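Local coordinates for ribosome-inactivating protein 3 (Zea mays, PDB 2PQI) that is a plant member of the ribosome-inactivating protein family, whose fold combines a mixed beta sheet with a group of helices, at residues Lys2-Phe7 and Arg24-Lys29; Pro8-Asn13 and Ala132-Ala137; Ser17-Ser22 and Val158-Gly163; Thr65-Met70 and His95-Asn100. One frame throughout, in Å; residues are numbered along the deposited sequence.

Interaction 1. Residues Lys2-Phe7 and Arg24-Lys29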
loop_
_atom_site.group_PDB
_atom_site.type_symbol
_atom_site.label_atom_id
_atom_site.label_comp_id
_atom_site.label_asym_id
_atom_site.label_seq_id
_atom_site.Cartn_x
_atom_site.Cartn_y
_atom_site.Cartn_z
ATOM N N LYS A 2 15.676 -0.062 -0.776
ATOM C CA LYS A 2 15.871 -1.486 -0.555
ATOM C C LYS A 2 15.025 -2.250 -1.568
ATOM O O LYS A 2 13.891 -1.881 -1.844
ATOM C CB LYS A 2 15.443 -1.868 0.870
ATOM C CG LYS A 2 15.376 -3.367 1.133
ATOM C CD LYS A 2 16.751 -3.981 1.380
ATOM C CE LYS A 2 16.795 -5.425 0.879
ATOM N NZ LYS A 2 17.551 -6.345 1.780
ATOM N N PHE A 3 15.594 -3.299 -2.145
ATOM C CA PHE A 3 14.864 -4.125 -3.093
ATOM C C PHE A 3 14.320 -5.281 -2.320
ATOM O O PHE A 3 15.068 -6.163 -1.963
ATOM C CB PHE A 3 15.776 -4.684 -4.172
ATOM C CG PHE A 3 15.676 -3.962 -5.450
ATOM C CD1 PHE A 3 16.303 -2.731 -5.621
ATOM C CD2 PHE A 3 14.882 -4.465 -6.468
ATOM C CE1 PHE A 3 16.137 -2.009 -6.799
ATOM C CE2 PHE A 3 14.706 -3.754 -7.647
ATOM C CZ PHE A 3 15.334 -2.521 -7.812
ATOM N N THR A 4 13.024 -5.264 -2.051
ATOM C CA THR A 4 12.357 -6.325 -1.313
ATOM C C THR A 4 12.581 -7.625 -2.075
ATOM O O THR A 4 12.935 -7.596 -3.250
ATOM C CB THR A 4 10.856 -6.053 -1.261
ATOM O OG1 THR A 4 10.235 -6.929 -0.325
ATOM C CG2 THR A 4 10.244 -6.311 -2.604
ATOM N N GLU A 5 12.400 -8.773 -1.437
ATOM C CA GLU A 5 12.582 -9.989 -2.204
ATOM C C GLU A 5 11.360 -10.237 -3.093
ATOM O O GLU A 5 10.248 -9.756 -2.815
ATOM C CB GLU A 5 12.874 -11.204 -1.321
ATOM C CG GLU A 5 12.389 -11.156 0.102
ATOM C CD GLU A 5 12.632 -12.482 0.795
ATOM O OE1 GLU A 5 13.770 -12.988 0.697
ATOM O OE2 GLU A 5 11.695 -13.021 1.423
ATOM N N ILE A 6 11.593 -10.966 -4.181
ATOM C CA ILE A 6 10.568 -11.271 -5.168
ATOM C C ILE A 6 9.369 -11.995 -4.599
ATOM O O ILE A 6 9.507 -12.824 -3.697
ATOM C CB ILE A 6 11.156 -12.140 -6.319
ATOM C CG1 ILE A 6 12.257 -11.351 -7.037
ATOM C CG2 ILE A 6 10.050 -12.623 -7.241
ATOM C CD1 ILE A 6 12.239 -11.481 -8.528
ATOM N N PHE A 7 8.189 -11.671 -5.131
ATOM C CA PHE A 7 6.959 -12.335 -4.712
ATOM C C PHE A 7 6.404 -13.127 -5.894
ATOM O O PHE A 7 5.930 -12.538 -6.869
ATOM C CB PHE A 7 5.895 -11.331 -4.269
ATOM C CG PHE A 7 4.656 -11.980 -3.687
ATOM C CD1 PHE A 7 3.438 -11.313 -3.683
ATOM C CD2 PHE A 7 4.717 -13.254 -3.125
ATOM C CE1 PHE A 7 2.295 -11.902 -3.130
ATOM C CE2 PHE A 7 3.581 -13.851 -2.570
ATOM C CZ PHE A 7 2.364 -13.167 -2.574
ATOM N N ARG A 24 8.096 -5.908 5.596
ATOM C CA ARG A 24 8.016 -5.067 6.789
ATOM C C ARG A 24 9.366 -5.047 7.493
ATOM O O ARG A 24 9.777 -4.032 8.067
ATOM C CB ARG A 24 6.981 -5.610 7.763
ATOM C CG ARG A 24 5.567 -5.222 7.429
ATOM C CD ARG A 24 4.634 -5.703 8.505
ATOM N NE ARG A 24 3.259 -5.341 8.200
ATOM C CZ ARG A 24 2.198 -5.883 8.787
ATOM N NH1 ARG A 24 2.350 -6.818 9.713
ATOM N NH2 ARG A 24 0.981 -5.494 8.442
ATOM N N LYS A 25 10.043 -6.188 7.468
ATOM C CA LYS A 25 11.345 -6.290 8.096
ATOM C C LYS A 25 12.307 -5.305 7.441
ATOM O O LYS A 25 13.130 -4.682 8.114
ATOM C CB LYS A 25 11.888 -7.703 7.953
ATOM C CG LYS A 25 11.901 -8.474 9.238
ATOM C CD LYS A 25 11.098 -9.740 9.094
ATOM C CE LYS A 25 11.960 -10.966 9.271
ATOM N NZ LYS A 25 11.196 -12.172 8.850
ATOM N N ASP A 26 12.180 -5.160 6.125
ATOM C CA ASP A 26 13.031 -4.263 5.360
ATOM C C ASP A 26 12.757 -2.806 5.688
ATOM O O ASP A 26 13.691 -2.004 5.846
ATOM C CB ASP A 26 12.817 -4.499 3.869
ATOM C CG ASP A 26 13.612 -5.668 3.346
ATOM O OD1 ASP A 26 13.267 -6.162 2.260
ATOM O OD2 ASP A 26 14.593 -6.090 4.004
ATOM N N VAL A 27 11.467 -2.475 5.773
ATOM C CA VAL A 27 11.021 -1.128 6.073
ATOM C C VAL A 27 11.412 -0.723 7.486
ATOM O O VAL A 27 11.998 0.339 7.695
ATOM C CB VAL A 27 9.471 -1.012 5.900
ATOM C CG1 VAL A 27 8.957 0.331 6.440
ATOM C CG2 VAL A 27 9.116 -1.144 4.438
ATOM N N ILE A 28 11.093 -1.579 8.452
ATOM C CA ILE A 28 11.396 -1.315 9.853
ATOM C C ILE A 28 12.862 -0.969 10.076
ATOM O O ILE A 28 13.184 -0.252 11.020
ATOM C CB ILE A 28 10.979 -2.528 10.726
ATOM C CG1 ILE A 28 9.453 -2.631 10.728
ATOM C CG2 ILE A 28 11.490 -2.386 12.155
ATOM C CD1 ILE A 28 8.927 -3.982 11.064
ATOM N N LYS A 29 13.743 -1.455 9.202
ATOM C CA LYS A 29 15.178 -1.174 9.308
ATOM C C LYS A 29 15.440 0.318 9.156
ATOM O O LYS A 29 16.497 0.817 9.536
ATOM C CB LYS A 29 15.971 -1.909 8.221
ATOM C CG LYS A 29 15.835 -3.406 8.235
ATOM C CD LYS A 29 16.801 -4.056 7.271
ATOM C CE LYS A 29 16.638 -5.574 7.282
ATOM N NZ LYS A 29 17.793 -6.252 6.631
#

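Interaction 2. Residues Pro8-Asn13 and Ala132-Ala137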
loop_
_atom_site.group_PDB
_atom_site.type_symbol
_atom_site.label_atom_id
_atom_site.label_comp_id
_atom_site.label_asym_id
_atom_site.label_seq_id
_atom_site.Cartn_x
_atom_site.Cartn_y
_atom_site.Cartn_z
ATOM N N PRO A 8 6.490 -14.470 -5.835
ATOM C CA PRO A 8 5.989 -15.369 -6.894
ATOM C C PRO A 8 4.466 -15.430 -6.796
ATOM O O PRO A 8 3.912 -16.342 -6.179
ATOM C CB PRO A 8 6.631 -16.714 -6.542
ATOM C CG PRO A 8 7.882 -16.323 -5.785
ATOM C CD PRO A 8 7.378 -15.198 -4.911
ATOM N N VAL A 9 3.795 -14.466 -7.416
ATOM C CA VAL A 9 2.339 -14.374 -7.333
ATOM C C VAL A 9 1.550 -15.667 -7.580
ATOM O O VAL A 9 0.747 -16.078 -6.739
ATOM C CB VAL A 9 1.811 -13.264 -8.275
ATOM C CG1 VAL A 9 0.368 -12.938 -7.944
ATOM C CG2 VAL A 9 2.668 -12.025 -8.133
ATOM N N GLU A 10 1.784 -16.314 -8.718
ATOM C CA GLU A 10 1.060 -17.533 -9.050
ATOM C C GLU A 10 1.392 -18.748 -8.169
ATOM O O GLU A 10 0.538 -19.612 -7.948
ATOM C CB GLU A 10 1.273 -17.863 -10.535
ATOM C CG GLU A 10 0.912 -16.694 -11.463
ATOM C CD GLU A 10 0.647 -17.102 -12.902
ATOM O OE1 GLU A 10 -0.134 -18.059 -13.108
ATOM O OE2 GLU A 10 1.193 -16.454 -13.828
ATOM N N ASP A 11 2.616 -18.793 -7.646
ATOM C CA ASP A 11 3.082 -19.897 -6.810
ATOM C C ASP A 11 2.405 -19.994 -5.446
ATOM O O ASP A 11 2.841 -19.359 -4.486
ATOM C CB ASP A 11 4.581 -19.768 -6.590
ATOM C CG ASP A 11 5.213 -21.058 -6.127
ATOM O OD1 ASP A 11 4.533 -21.822 -5.404
ATOM O OD2 ASP A 11 6.392 -21.300 -6.477
ATOM N N ALA A 12 1.366 -20.822 -5.355
ATOM C CA ALA A 12 0.617 -21.012 -4.111
ATOM C C ALA A 12 1.444 -21.487 -2.917
ATOM O O ALA A 12 0.944 -21.538 -1.787
ATOM C CB ALA A 12 -0.533 -21.984 -4.351
ATOM N N ASN A 13 2.703 -21.843 -3.157
ATOM C CA ASN A 13 3.561 -22.302 -2.074
ATOM C C ASN A 13 4.097 -21.119 -1.270
ATOM O O ASN A 13 4.496 -21.272 -0.115
ATOM C CB ASN A 13 4.732 -23.125 -2.627
ATOM C CG ASN A 13 4.273 -24.379 -3.361
ATOM O OD1 ASN A 13 3.356 -25.074 -2.920
ATOM N ND2 ASN A 13 4.918 -24.675 -4.479
ATOM N N ALA A 132 -3.763 -8.535 -12.290
ATOM C CA ALA A 132 -3.281 -7.151 -12.277
ATOM C C ALA A 132 -1.853 -6.997 -12.810
ATOM O O ALA A 132 -1.582 -6.115 -13.642
ATOM C CB ALA A 132 -3.372 -6.577 -10.865
ATOM N N VAL A 133 -0.950 -7.849 -12.325
ATOM C CA VAL A 133 0.443 -7.806 -12.755
ATOM C C VAL A 133 0.574 -8.030 -14.259
ATOM O O VAL A 133 1.214 -7.235 -14.964
ATOM C CB VAL A 133 1.313 -8.885 -12.046
ATOM C CG1 VAL A 133 2.734 -8.857 -12.621
ATOM C CG2 VAL A 133 1.332 -8.654 -10.527
ATOM N N ASN A 134 -0.036 -9.107 -14.755
ATOM C CA ASN A 134 0.062 -9.422 -16.181
ATOM C C ASN A 134 -0.473 -8.305 -17.044
ATOM O O ASN A 134 0.112 -7.981 -18.072
ATOM C CB ASN A 134 -0.659 -10.735 -16.498
ATOM C CG ASN A 134 0.050 -11.941 -15.910
ATOM O OD1 ASN A 134 -0.565 -12.980 -15.664
ATOM N ND2 ASN A 134 1.353 -11.812 -15.689
ATOM N N ASP A 135 -1.577 -7.707 -16.615
ATOM C CA ASP A 135 -2.172 -6.614 -17.367
ATOM C C ASP A 135 -1.306 -5.355 -17.317
ATOM O O ASP A 135 -1.028 -4.751 -18.354
ATOM C CB ASP A 135 -3.586 -6.326 -16.844
ATOM C CG ASP A 135 -4.647 -7.198 -17.512
ATOM O OD1 ASP A 135 -5.104 -6.831 -18.618
ATOM O OD2 ASP A 135 -5.016 -8.253 -16.945
ATOM N N LEU A 136 -0.867 -4.963 -16.124
ATOM C CA LEU A 136 -0.039 -3.770 -15.993
ATOM C C LEU A 136 1.283 -3.932 -16.722
ATOM O O LEU A 136 1.889 -2.947 -17.139
ATOM C CB LEU A 136 0.212 -3.458 -14.519
ATOM C CG LEU A 136 -1.021 -2.911 -13.793
ATOM C CD1 LEU A 136 -0.797 -2.861 -12.278
ATOM C CD2 LEU A 136 -1.313 -1.528 -14.352
ATOM N N ALA A 137 1.717 -5.179 -16.879
ATOM C CA ALA A 137 2.967 -5.478 -17.571
ATOM C C ALA A 137 2.901 -5.253 -19.084
ATOM O O ALA A 137 3.922 -4.985 -19.721
ATOM C CB ALA A 137 3.377 -6.910 -17.286
#

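Interaction 3. Residues Ser17-Ser22 and Val158-Gly163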
loop_
_atom_site.group_PDB
_atom_site.type_symbol
_atom_site.label_atom_id
_atom_site.label_comp_id
_atom_site.label_asym_id
_atom_site.label_seq_id
_atom_site.Cartn_x
_atom_site.Cartn_y
_atom_site.Cartn_z
ATOM N N SER A 17 1.307 -13.608 3.551
ATOM C CA SER A 17 1.805 -13.167 4.856
ATOM C C SER A 17 3.332 -13.111 4.930
ATOM O O SER A 17 3.901 -12.172 5.484
ATOM C CB SER A 17 1.294 -14.104 5.948
ATOM O OG SER A 17 1.693 -15.443 5.688
ATOM N N ALA A 18 3.983 -14.127 4.375
ATOM C CA ALA A 18 5.438 -14.224 4.376
ATOM C C ALA A 18 6.079 -13.107 3.550
ATOM O O ALA A 18 7.231 -12.724 3.797
ATOM C CB ALA A 18 5.869 -15.596 3.839
ATOM N N PHE A 19 5.337 -12.611 2.560
ATOM C CA PHE A 19 5.789 -11.508 1.712
ATOM C C PHE A 19 5.681 -10.234 2.555
ATOM O O PHE A 19 6.629 -9.464 2.677
ATOM C CB PHE A 19 4.884 -11.407 0.476
ATOM C CG PHE A 19 5.071 -10.149 -0.337
ATOM C CD1 PHE A 19 6.289 -9.874 -0.964
ATOM C CD2 PHE A 19 4.017 -9.240 -0.481
ATOM C CE1 PHE A 19 6.451 -8.712 -1.736
ATOM C CE2 PHE A 19 4.167 -8.078 -1.249
ATOM C CZ PHE A 19 5.393 -7.811 -1.873
ATOM N N ILE A 20 4.507 -10.036 3.146
ATOM C CA ILE A 20 4.249 -8.876 3.987
ATOM C C ILE A 20 5.272 -8.785 5.118
ATOM O O ILE A 20 5.902 -7.746 5.310
ATOM C CB ILE A 20 2.834 -8.948 4.610
ATOM C CG1 ILE A 20 1.766 -8.885 3.513
ATOM C CG2 ILE A 20 2.668 -7.851 5.644
ATOM C CD1 ILE A 20 1.901 -7.699 2.545
ATOM N N ALA A 21 5.426 -9.875 5.869
ATOM C CA ALA A 21 6.372 -9.892 6.983
ATOM C C ALA A 21 7.779 -9.588 6.495
ATOM O O ALA A 21 8.519 -8.848 7.136
ATOM C CB ALA A 21 6.349 -11.261 7.710
ATOM N N SER A 22 8.146 -10.155 5.353
ATOM C CA SER A 22 9.475 -9.927 4.802
ATOM C C SER A 22 9.694 -8.452 4.509
ATOM O O SER A 22 10.675 -7.864 4.978
ATOM C CB SER A 22 9.683 -10.722 3.514
ATOM O OG SER A 22 11.013 -10.567 3.061
ATOM N N VAL A 158 -3.974 -1.727 -2.276
ATOM C CA VAL A 158 -4.560 -2.237 -1.045
ATOM C C VAL A 158 -3.903 -3.520 -0.508
ATOM O O VAL A 158 -3.709 -3.673 0.707
ATOM C CB VAL A 158 -6.053 -2.491 -1.241
ATOM C CG1 VAL A 158 -6.678 -2.939 0.069
ATOM C CG2 VAL A 158 -6.708 -1.224 -1.783
ATOM N N MET A 159 -3.566 -4.424 -1.423
ATOM C CA MET A 159 -2.930 -5.684 -1.066
ATOM C C MET A 159 -1.498 -5.468 -0.593
ATOM O O MET A 159 -1.066 -6.066 0.393
ATOM C CB MET A 159 -2.952 -6.650 -2.253
ATOM C CG MET A 159 -4.291 -7.334 -2.473
ATOM S SD MET A 159 -4.182 -8.726 -3.614
ATOM C CE MET A 159 -4.084 -7.870 -5.184
ATOM N N VAL A 160 -0.762 -4.611 -1.296
ATOM C CA VAL A 160 0.603 -4.309 -0.906
ATOM C C VAL A 160 0.757 -3.128 0.059
ATOM O O VAL A 160 1.159 -3.308 1.209
ATOM C CB VAL A 160 1.484 -4.066 -2.148
ATOM C CG1 VAL A 160 2.912 -3.736 -1.709
ATOM C CG2 VAL A 160 1.475 -5.316 -3.053
ATOM N N CYS A 161 0.444 -1.922 -0.391
ATOM C CA CYS A 161 0.610 -0.759 0.479
ATOM C C CYS A 161 -0.186 -0.812 1.785
ATOM O O CYS A 161 0.381 -0.634 2.869
ATOM C CB CYS A 161 0.270 0.522 -0.275
ATOM S SG CYS A 161 1.289 0.806 -1.723
ATOM N N GLU A 162 -1.488 -1.059 1.703
ATOM C CA GLU A 162 -2.278 -1.100 2.918
ATOM C C GLU A 162 -1.965 -2.342 3.757
ATOM O O GLU A 162 -2.047 -2.306 4.989
ATOM C CB GLU A 162 -3.766 -1.007 2.582
ATOM C CG GLU A 162 -4.112 0.180 1.687
ATOM C CD GLU A 162 -4.064 1.539 2.386
ATOM O OE1 GLU A 162 -3.468 1.661 3.477
ATOM O OE2 GLU A 162 -4.621 2.506 1.822
ATOM N N GLY A 163 -1.585 -3.430 3.092
ATOM C CA GLY A 163 -1.247 -4.645 3.806
ATOM C C GLY A 163 -0.024 -4.397 4.665
ATOM O O GLY A 163 0.035 -4.831 5.820
#

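Interaction 4. Residues Thr65-Met70 and His95-Asn100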
loop_
_atom_site.group_PDB
_atom_site.type_symbol
_atom_site.label_atom_id
_atom_site.label_comp_id
_atom_site.label_asym_id
_atom_site.label_seq_id
_atom_site.Cartn_x
_atom_site.Cartn_y
_atom_site.Cartn_z
ATOM N N THR A 65 7.589 -4.051 -11.263
ATOM C CA THR A 65 8.261 -3.643 -10.042
ATOM C C THR A 65 7.558 -2.400 -9.510
ATOM O O THR A 65 7.370 -1.420 -10.225
ATOM C CB THR A 65 9.757 -3.338 -10.270
ATOM O OG1 THR A 65 10.433 -4.533 -10.677
ATOM C CG2 THR A 65 10.391 -2.824 -8.982
ATOM N N LEU A 66 7.141 -2.474 -8.257
ATOM C CA LEU A 66 6.460 -1.369 -7.618
ATOM C C LEU A 66 7.487 -0.427 -7.007
ATOM O O LEU A 66 8.481 -0.866 -6.415
ATOM C CB LEU A 66 5.529 -1.874 -6.515
ATOM C CG LEU A 66 4.407 -2.840 -6.897
ATOM C CD1 LEU A 66 3.602 -3.175 -5.647
ATOM C CD2 LEU A 66 3.512 -2.232 -7.974
ATOM N N ALA A 67 7.243 0.871 -7.162
ATOM C CA ALA A 67 8.122 1.898 -6.621
ATOM C C ALA A 67 7.450 2.640 -5.471
ATOM O O ALA A 67 6.794 3.662 -5.672
ATOM C CB ALA A 67 8.534 2.874 -7.715
ATOM N N ILE A 68 7.620 2.111 -4.265
ATOM C CA ILE A 68 6.898 2.586 -3.092
ATOM C C ILE A 68 7.806 3.492 -2.265
ATOM O O ILE A 68 8.950 3.137 -1.958
ATOM C CB ILE A 68 6.416 1.368 -2.236
ATOM C CG1 ILE A 68 5.444 0.514 -3.059
ATOM C CG2 ILE A 68 5.738 1.818 -0.947
ATOM C CD1 ILE A 68 5.208 -0.867 -2.486
ATOM N N ARG A 69 7.314 4.683 -1.942
ATOM C CA ARG A 69 8.081 5.598 -1.105
ATOM C C ARG A 69 7.834 5.235 0.368
ATOM O O ARG A 69 6.705 5.267 0.870
ATOM C CB ARG A 69 7.685 7.052 -1.378
ATOM C CG ARG A 69 6.209 7.325 -1.375
ATOM C CD ARG A 69 5.974 8.771 -1.729
ATOM N NE ARG A 69 6.572 9.697 -0.761
ATOM C CZ ARG A 69 6.614 11.022 -0.917
ATOM N NH1 ARG A 69 6.093 11.583 -2.003
ATOM N NH2 ARG A 69 7.177 11.790 0.008
ATOM N N MET A 70 8.915 4.885 1.059
ATOM C CA MET A 70 8.817 4.320 2.399
ATOM C C MET A 70 8.116 5.281 3.353
ATOM O O MET A 70 7.319 4.866 4.194
ATOM C CB MET A 70 10.205 3.967 2.935
ATOM C CG MET A 70 10.451 2.475 3.085
ATOM S SD MET A 70 12.205 2.059 3.127
ATOM C CE MET A 70 12.479 1.921 4.891
ATOM N N HIS A 95 8.406 14.649 -11.635
ATOM C CA HIS A 95 8.608 13.222 -11.532
ATOM C C HIS A 95 9.430 12.928 -10.304
ATOM O O HIS A 95 10.438 13.592 -10.060
ATOM C CB HIS A 95 9.343 12.686 -12.761
ATOM C CG HIS A 95 8.439 12.335 -13.892
ATOM N ND1 HIS A 95 8.530 12.931 -15.133
ATOM C CD2 HIS A 95 7.419 11.449 -13.976
ATOM C CE1 HIS A 95 7.608 12.427 -15.930
ATOM N NE2 HIS A 95 6.918 11.525 -15.253
ATOM N N LEU A 96 8.988 11.940 -9.526
ATOM C CA LEU A 96 9.706 11.515 -8.340
ATOM C C LEU A 96 10.604 10.358 -8.765
ATOM O O LEU A 96 11.667 10.124 -8.183
ATOM C CB LEU A 96 8.727 11.053 -7.268
ATOM C CG LEU A 96 7.841 12.187 -6.769
ATOM C CD1 LEU A 96 6.782 11.663 -5.807
ATOM C CD2 LEU A 96 8.726 13.235 -6.114
ATOM N N LEU A 97 10.185 9.652 -9.808
ATOM C CA LEU A 97 10.937 8.513 -10.321
ATOM C C LEU A 97 11.916 8.899 -11.423
ATOM O O LEU A 97 11.658 9.806 -12.196
ATOM C CB LEU A 97 9.990 7.462 -10.888
ATOM C CG LEU A 97 8.848 6.875 -10.072
ATOM C CD1 LEU A 97 8.352 5.641 -10.815
ATOM C CD2 LEU A 97 9.301 6.510 -8.665
ATOM N N GLY A 98 13.034 8.189 -11.496
ATOM C CA GLY A 98 14.018 8.465 -12.526
ATOM C C GLY A 98 13.934 7.442 -13.648
ATOM O O GLY A 98 12.996 6.645 -13.693
ATOM N N ASP A 99 14.919 7.463 -14.545
ATOM C CA ASP A 99 14.984 6.558 -15.693
ATOM C C ASP A 99 13.927 6.841 -16.766
ATOM O O ASP A 99 13.344 5.910 -17.333
ATOM C CB ASP A 99 14.876 5.096 -15.247
ATOM C CG ASP A 99 16.223 4.502 -14.857
ATOM O OD1 ASP A 99 17.252 5.185 -15.032
ATOM O OD2 ASP A 99 16.257 3.345 -14.386
ATOM N N ASN A 100 13.690 8.125 -17.028
ATOM C CA ASN A 100 12.729 8.561 -18.037
ATOM C C ASN A 100 11.320 7.979 -17.864
ATOM O O ASN A 100 10.847 7.209 -18.697
ATOM C CB ASN A 100 13.264 8.222 -19.431
ATOM C CG ASN A 100 14.566 8.938 -19.749
ATOM O OD1 ASN A 100 15.208 8.662 -20.759
ATOM N ND2 ASN A 100 14.957 9.870 -18.889
#

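Interaction 1. Residues Lys2-Phe7 and Arg24-Lys29
The carboxylate of Asp26 lies flat beneath the side chain of Lys2. Lys2 CG sits squarely over one face of the group, 3.6 Å from Asp26 CG, and CD and CE continue over that same face, CE about equally far from both oxygens. Near the OD1 end, and much closer to the carboxylate plane, comes the backbone of Thr4, its CA 3.7 Å from Asp26 OD1; the Thr4 hydroxyl stays farther off, with OG1 4.1 Å from that oxygen. The curl of the lysine explains the arrangement: CG stands anti to the backbone N (chi1 170°), and the bend at chi2 (79°) turns the chain across the acid rather than past it. Its ammonium group reaches OD2 from above the plane in a long salt bridge, Lys2 NZ to Asp26 OD2 being 3.7 Å. The acid is therefore met as much by methylenes as by charge. Lys29 NZ also approaches, 4.9 Å from Lys2 NZ, and the negative charge of Asp26 probably eases this meeting of like charges. Lys2 pairs through its backbone with Trp52 and Tyr54, which places the contact on strand 2-8, an outermost strand of the mixed sheet. Helix 16-28 follows that strand in the chain and lies against the sheet, with Val27 resting on Leu53 of strand 52-58, while Thr4 touches Thr55 of the same strand.

Interaction 2. Residues Pro8-Asn13 and Ala132-Ala137
Two oxygens, Glu10 OE2 and Asn134 OD1, face each other at 4.3 Å with no hydrogen bond joining the segments. Each side chain is held instead by the link between strands 52-58 and 63-69: Glu10 OE2 accepts from the backbone N of Arg60, and Asn134 ND2 bonds to the hydroxyl of Thr59. The glutamate stretches toward the helix with its chain nearly extended at chi2 (-160°), and its side chain also touches Thr59 and Thr130. Deeper in, the contact is purely apolar. One methyl of each valine meets the other, Val9 CG2 to Val133 CG2 at 4.3 Å, a light touch; Val9 also packs on Met129, and Val133 on Ile64 of strand 63-69. The backbone of the loop is fixed separately, since Val9 O receives a hydrogen bond from Arg126 NH2 of the same helix. Farther along, Asp11 OD1 accepts from Asn13 N at 2.9 Å, approached on the anti side of the carboxylate and 25° out of its plane. This is an Asx turn, and it lies in the connection from the first strand to helix 16-28; in this ribosome-inactivating fold that connection meets helix 126-137 beside the turn of the hairpin formed by strands 52-58 and 63-69.

Interaction 3. Residues Ser17-Ser22 and Val158-Gly163
Ile20 meets the backbone of helix 158-163 with both of its methyls: CD1 comes 4.0 Å from Met159 O, and CG2 lies 4.0 Å from Gly163 O. The branches divide this way because CG2 stands anti to the backbone N, while CG1 lies beside that N and carries CD1 toward the earlier turn. Next to it, Phe19 presents its ring edge to Val160, with Phe19 CE2 4.3 Å from Val160 CG2 and the methyl near the ring plane. The packing is closest in backbone terms at Gly163, whose CA is 6.9 Å from that of Ile20, although the axes of the two short helical segments stay 10.6 Å apart. They cross at -41°, running in broadly the same direction.

Both carbonyls touched by Ile20 have polar partners beyond the pair. Helix 158-163 includes a wider pi-type turn, in which Met159 O stands 3.8 Å from Gly163 N; this oxygen is hydrogen-bonded by Tyr16 OH, and Gly163 O by Arg24 NH2. Phe19 is backed by a stack with Phe7, and Val160 leans on Leu66 and Ile68 of the sheet. On the other side of the helix, Glu162 pairs with Arg165 in a salt bridge and with Tyr110 OH in a hydrogen bond. A long, buried central helix with a distorted turn, bearing a glutamate and an arginine three residues apart, is characteristic of the ribosome-inactivating protein fold.

Interaction 4. Residues Thr65-Met70 and His95-Asn100
Arg69 reaches toward Leu96 by a bent path. From CB, the chain sets off with CG lodged between the backbone N and the carbonyl carbon (chi1 49°) and runs straight through CD, and the side chain touches Tyr74 and Val76 of the next strand. It then turns at chi3 (-62°), bringing NE to a salt bridge with Asp71 OD1. At the tip, NH2 makes a weak hydrogen bond with Lys46 O, while NH1 meets a methyl, Leu96 CD1, at 3.9 Å; this methyl approaches the guanidinium obliquely. The salt bridge to Asp71 probably fixes the position of the guanidinium, and the leucine adds an apolar neighbour.

Two residues back along the strand, Ala67 makes the second touch. Its CB is straddled by the fork of Leu97, being 3.8 Å from Leu97 CD2 and 4.2 Å from Leu97 CD1. Trp52, Val76 and Trp85 also touch Leu97, so the leucine is set in a cluster of sheet residues. The loop holding both leucines is tied by its backbone to Glu87, by a hydrogen bond at Leu96 N and a weak one at Leu97 N. Strand 63-69 runs between strands 52-58 and 74-79 in the sheet; the 95-100 loop lies over the face carrying Ala67, whereas Ile68 points the other way, toward helix 149-165.

Interactions 1 and 3 share helix 16-28 and lie 10 Å apart between centres; Phe7 CB and Phe19 CD1 join them at 3.6 Å. The sheet relates interaction 3 to interaction 4: Val160 CG1 packs on Ile68 CD1 at 3.8 Å, so strand 63-69 has the central helix on one face and the 95-100 loop on the other. Met70, just after that strand, also touches the helix of interaction 1, its CE meeting the Val27 backbone. Interaction 2 is more peripheral. It continues the chain from strand 2-8, and its nearest atoms stay about 6 Å from interaction 4, which is nested within the chain loop it closes.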